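Ras GTPase-activating-like protein IQGAP3 (Homo sapiens, PDB 3ISU) probably acts as a calmodulin-binding signalling scaffold of the IQGAP family; this is its RGC (RasGAP C-terminal) domain. Local coordinates at residues L32-D43 and K102-L113. Numbering follows the deposited sequence.
Sequences LLEKGVLVEIED and KAKVNVNLLIFL
Strands 38-41 and 103-106 run antiparallel, their axes 4.5 Å apart at 168°. K104 is matched by two residues, V39 and E40, a classic beta bulge: V39 N donates to K104 O, and K104 N returns a nearly straight bond to E40 O. E42 N to K102 O carries the pairing one residue past both strands; at the other end N106 N reaches V37 O, just before strand 38-41. On one face L38 CD1 lies 4.1 Å from V105 CG1, the two side chains crossing at about a right angle, and I41 CG1 meets A103 CB. On the other, the E40 and K104 chains run alongside each other in one direction; E40 CG turns between its backbone N and carbonyl carbon (chi1 76°), 3.8 Å from K104 CD, while E40 OE2 stays 4.5 Å from K104 NZ, beyond a salt bridge. With only an alanine at E40, K104 would probably lose the CG that packs on its chain and the carboxylate near its ammonium. K102 crosses the E42 side chain on its way to a salt bridge, its NZ 2.7 Å from D43 OD2 at the anti lone pair of that oxygen. At the far end G36 closes helix 29-35 in a Schellman motif, and L109 CD1 rests on its carbonyl oxygen; N106 OD1 caps helix 107-119 through L109 N. V37 CG1, anti to the backbone N (chi1 176°), reaches L110 CD1, while V37 CG2 lies against L109 O and L113 CD2. Strand 103-106 is the middle of a three-stranded sheet, with 96-99 along its other edge, while L32 and L113 pack on Y27 and L25 of strand 25-28.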
loop_
_atom_site.group_PDB
_atom_site.type_symbol
_atom_site.label_atom_id
_atom_site.label_comp_id
_atom_site.label_asym_id
_atom_site.label_seq_id
_atom_site.Cartn_x
_atom_site.Cartn_y
_atom_site.Cartn_z
ATOM N N LEU A 32 -0.385 -2.787 -8.645
ATOM C CA LEU A 32 0.749 -2.200 -7.899
ATOM C C LEU A 32 2.126 -2.684 -8.398
ATOM O O LEU A 32 3.113 -1.936 -8.449
ATOM C CB LEU A 32 0.564 -2.478 -6.431
ATOM C CG LEU A 32 -0.599 -1.797 -5.742
ATOM C CD1 LEU A 32 -0.406 -2.086 -4.273
ATOM C CD2 LEU A 32 -0.629 -0.320 -6.004
ATOM N N LEU A 33 2.181 -3.922 -8.865
ATOM C CA LEU A 33 3.422 -4.416 -9.501
ATOM C C LEU A 33 3.741 -3.665 -10.750
ATOM O O LEU A 33 4.864 -3.243 -10.987
ATOM C CB LEU A 33 3.306 -5.929 -9.800
ATOM C CG LEU A 33 4.550 -6.563 -10.407
ATOM C CD1 LEU A 33 5.631 -6.695 -9.277
ATOM C CD2 LEU A 33 4.254 -7.934 -11.051
ATOM N N GLU A 34 2.716 -3.467 -11.573
ATOM C CA GLU A 34 2.894 -2.817 -12.826
ATOM C C GLU A 34 3.368 -1.396 -12.603
ATOM O O GLU A 34 4.126 -0.865 -13.411
ATOM C CB GLU A 34 1.588 -2.880 -13.627
ATOM C CG GLU A 34 1.715 -2.543 -15.084
ATOM C CD GLU A 34 1.702 -1.047 -15.325
ATOM O OE1 GLU A 34 1.069 -0.338 -14.509
ATOM O OE2 GLU A 34 2.362 -0.602 -16.290
ATOM N N LYS A 35 2.938 -0.792 -11.495
ATOM C CA LYS A 35 3.335 0.575 -11.161
ATOM C C LYS A 35 4.714 0.641 -10.487
ATOM O O LYS A 35 5.288 1.711 -10.336
ATOM C CB LYS A 35 2.264 1.215 -10.263
ATOM C CG LYS A 35 0.949 1.486 -11.004
ATOM C CD LYS A 35 -0.148 1.944 -10.039
ATOM C CE LYS A 35 -1.487 2.047 -10.777
ATOM N NZ LYS A 35 -1.508 3.103 -11.819
ATOM N N GLY A 36 5.257 -0.492 -10.089
ATOM C CA GLY A 36 6.544 -0.509 -9.423
ATOM C C GLY A 36 6.442 -0.289 -7.926
ATOM O O GLY A 36 7.463 -0.334 -7.241
ATOM N N VAL A 37 5.219 -0.127 -7.425
ATOM C CA VAL A 37 4.944 -0.007 -5.987
ATOM C C VAL A 37 5.110 -1.320 -5.258
ATOM O O VAL A 37 5.701 -1.352 -4.189
ATOM C CB VAL A 37 3.517 0.593 -5.723
ATOM C CG1 VAL A 37 3.181 0.626 -4.230
ATOM C CG2 VAL A 37 3.389 2.003 -6.323
ATOM N N LEU A 38 4.617 -2.429 -5.825
ATOM C CA LEU A 38 4.792 -3.738 -5.216
ATOM C C LEU A 38 6.016 -4.386 -5.798
ATOM O O LEU A 38 6.227 -4.294 -7.005
ATOM C CB LEU A 38 3.584 -4.640 -5.474
ATOM C CG LEU A 38 3.607 -6.002 -4.792
ATOM C CD1 LEU A 38 3.640 -5.925 -3.281
ATOM C CD2 LEU A 38 2.371 -6.832 -5.246
ATOM N N VAL A 39 6.830 -4.998 -4.937
ATOM C CA VAL A 39 8.088 -5.657 -5.334
ATOM C C VAL A 39 7.909 -7.163 -5.368
ATOM O O VAL A 39 8.307 -7.828 -6.360
ATOM C CB VAL A 39 9.230 -5.278 -4.343
ATOM C CG1 VAL A 39 10.478 -6.140 -4.580
ATOM C CG2 VAL A 39 9.539 -3.804 -4.511
ATOM N N GLU A 40 7.309 -7.691 -4.316
ATOM C CA GLU A 40 7.073 -9.125 -4.152
ATOM C C GLU A 40 6.050 -9.408 -3.089
ATOM O O GLU A 40 5.794 -8.577 -2.190
ATOM C CB GLU A 40 8.366 -9.886 -3.800
ATOM C CG GLU A 40 8.830 -9.740 -2.389
ATOM C CD GLU A 40 10.042 -10.673 -2.022
ATOM O OE1 GLU A 40 10.907 -10.882 -2.893
ATOM O OE2 GLU A 40 10.114 -11.177 -0.862
ATOM N N ILE A 41 5.453 -10.599 -3.157
ATOM C CA ILE A 41 4.682 -11.120 -2.055
ATOM C C ILE A 41 5.263 -12.500 -1.798
ATOM O O ILE A 41 5.148 -13.423 -2.623
ATOM C CB ILE A 41 3.151 -11.205 -2.294
ATOM C CG1 ILE A 41 2.557 -9.819 -2.658
ATOM C CG2 ILE A 41 2.499 -11.744 -1.064
ATOM C CD1 ILE A 41 1.046 -9.819 -2.975
ATOM N N GLU A 42 5.945 -12.632 -0.672
ATOM C CA GLU A 42 6.629 -13.876 -0.372
ATOM C C GLU A 42 5.629 -15.042 -0.344
ATOM O O GLU A 42 4.554 -14.910 0.212
ATOM C CB GLU A 42 7.358 -13.743 0.975
ATOM C CG GLU A 42 8.593 -14.563 1.030
ATOM C CD GLU A 42 9.150 -14.681 2.449
ATOM O OE1 GLU A 42 8.625 -14.006 3.397
ATOM O OE2 GLU A 42 10.101 -15.485 2.589
ATOM N N ASP A 43 5.985 -16.155 -0.982
ATOM C CA ASP A 43 5.140 -17.369 -1.036
ATOM C C ASP A 43 3.820 -17.177 -1.789
ATOM O O ASP A 43 2.874 -17.930 -1.554
ATOM C CB ASP A 43 4.795 -17.895 0.366
ATOM C CG ASP A 43 6.029 -18.236 1.187
ATOM O OD1 ASP A 43 6.953 -18.848 0.620
ATOM O OD2 ASP A 43 6.074 -17.839 2.376
ATOM N N LYS A 102 4.394 -10.242 4.433
ATOM C CA LYS A 102 5.036 -10.818 3.257
ATOM C C LYS A 102 4.975 -9.970 1.990
ATOM O O LYS A 102 5.567 -10.359 0.983
ATOM C CB LYS A 102 4.451 -12.206 2.997
ATOM C CG LYS A 102 4.901 -13.272 4.017
ATOM C CD LYS A 102 4.421 -14.669 3.638
ATOM C CE LYS A 102 5.012 -15.736 4.558
ATOM N NZ LYS A 102 4.362 -17.060 4.307
ATOM N N ALA A 103 4.296 -8.826 2.007
ATOM C CA ALA A 103 4.237 -7.968 0.818
ATOM C C ALA A 103 5.290 -6.885 0.898
ATOM O O ALA A 103 5.246 -6.074 1.803
ATOM C CB ALA A 103 2.859 -7.333 0.651
ATOM N N LYS A 104 6.193 -6.823 -0.045
ATOM C CA LYS A 104 7.256 -5.825 0.012
ATOM C C LYS A 104 6.909 -4.752 -0.981
ATOM O O LYS A 104 6.552 -5.060 -2.127
ATOM C CB LYS A 104 8.607 -6.428 -0.326
ATOM C CG LYS A 104 9.244 -7.291 0.754
ATOM C CD LYS A 104 10.672 -7.656 0.252
ATOM C CE LYS A 104 11.618 -8.178 1.334
ATOM N NZ LYS A 104 13.040 -8.190 0.786
ATOM N N VAL A 105 6.958 -3.493 -0.558
ATOM C CA VAL A 105 6.594 -2.370 -1.403
ATOM C C VAL A 105 7.783 -1.429 -1.486
ATOM O O VAL A 105 8.556 -1.324 -0.499
ATOM C CB VAL A 105 5.329 -1.602 -0.958
ATOM C CG1 VAL A 105 4.090 -2.490 -1.108
ATOM C CG2 VAL A 105 5.446 -1.112 0.461
ATOM N N ASN A 106 7.957 -0.820 -2.647
ATOM C CA ASN A 106 9.054 0.108 -2.866
ATOM C C ASN A 106 8.693 1.445 -2.220
ATOM O O ASN A 106 7.684 2.028 -2.534
ATOM C CB ASN A 106 9.241 0.308 -4.349
ATOM C CG ASN A 106 10.374 1.267 -4.653
ATOM O OD1 ASN A 106 10.136 2.437 -4.860
ATOM N ND2 ASN A 106 11.613 0.769 -4.601
ATOM N N VAL A 107 9.531 1.917 -1.300
ATOM C CA VAL A 107 9.249 3.113 -0.533
ATOM C C VAL A 107 9.116 4.331 -1.460
ATOM O O VAL A 107 8.162 5.103 -1.341
ATOM C CB VAL A 107 10.346 3.330 0.562
ATOM C CG1 VAL A 107 10.198 4.714 1.207
ATOM C CG2 VAL A 107 10.270 2.254 1.647
ATOM N N ASN A 108 10.055 4.545 -2.401
ATOM C CA ASN A 108 9.975 5.714 -3.253
ATOM C C ASN A 108 8.685 5.758 -4.060
ATOM O O ASN A 108 8.055 6.812 -4.177
ATOM C CB ASN A 108 11.166 5.763 -4.222
ATOM C CG ASN A 108 12.471 6.134 -3.526
ATOM O OD1 ASN A 108 12.435 6.672 -2.434
ATOM N ND2 ASN A 108 13.617 5.860 -4.165
ATOM N N LEU A 109 8.301 4.616 -4.631
ATOM C CA LEU A 109 7.144 4.608 -5.494
ATOM C C LEU A 109 5.814 4.627 -4.715
ATOM O O LEU A 109 4.802 5.184 -5.220
ATOM C CB LEU A 109 7.239 3.505 -6.547
ATOM C CG LEU A 109 8.268 3.834 -7.646
ATOM C CD1 LEU A 109 8.529 2.582 -8.475
ATOM C CD2 LEU A 109 7.830 4.995 -8.508
ATOM N N LEU A 110 5.834 4.124 -3.488
ATOM C CA LEU A 110 4.685 4.299 -2.581
ATOM C C LEU A 110 4.502 5.745 -2.230
ATOM O O LEU A 110 3.397 6.263 -2.317
ATOM C CB LEU A 110 4.794 3.431 -1.346
ATOM C CG LEU A 110 3.659 3.471 -0.308
ATOM C CD1 LEU A 110 2.285 3.146 -0.999
ATOM C CD2 LEU A 110 4.032 2.510 0.843
ATOM N N ILE A 111 5.590 6.428 -1.865
ATOM C CA ILE A 111 5.509 7.869 -1.601
ATOM C C ILE A 111 4.911 8.613 -2.803
ATOM O O ILE A 111 4.019 9.491 -2.647
ATOM C CB ILE A 111 6.888 8.454 -1.211
ATOM C CG1 ILE A 111 7.268 7.955 0.168
ATOM C CG2 ILE A 111 6.864 9.989 -1.288
ATOM C CD1 ILE A 111 8.764 8.233 0.560
ATOM N N PHE A 112 5.403 8.298 -4.001
ATOM C CA PHE A 112 4.910 8.911 -5.224
ATOM C C PHE A 112 3.426 8.637 -5.448
ATOM O O PHE A 112 2.666 9.556 -5.687
ATOM C CB PHE A 112 5.725 8.423 -6.388
ATOM C CG PHE A 112 5.292 8.992 -7.719
ATOM C CD1 PHE A 112 5.368 10.343 -7.958
ATOM C CD2 PHE A 112 4.855 8.155 -8.727
ATOM C CE1 PHE A 112 4.996 10.870 -9.211
ATOM C CE2 PHE A 112 4.480 8.666 -9.972
ATOM C CZ PHE A 112 4.551 10.019 -10.199
ATOM N N LEU A 113 2.991 7.401 -5.271
ATOM C CA LEU A 113 1.560 7.090 -5.394
ATOM C C LEU A 113 0.661 7.827 -4.383
ATOM O O LEU A 113 -0.359 8.422 -4.777
ATOM C CB LEU A 113 1.333 5.596 -5.256
ATOM C CG LEU A 113 -0.070 5.051 -5.583
ATOM C CD1 LEU A 113 -0.406 5.158 -7.071
ATOM C CD2 LEU A 113 -0.125 3.560 -5.120
#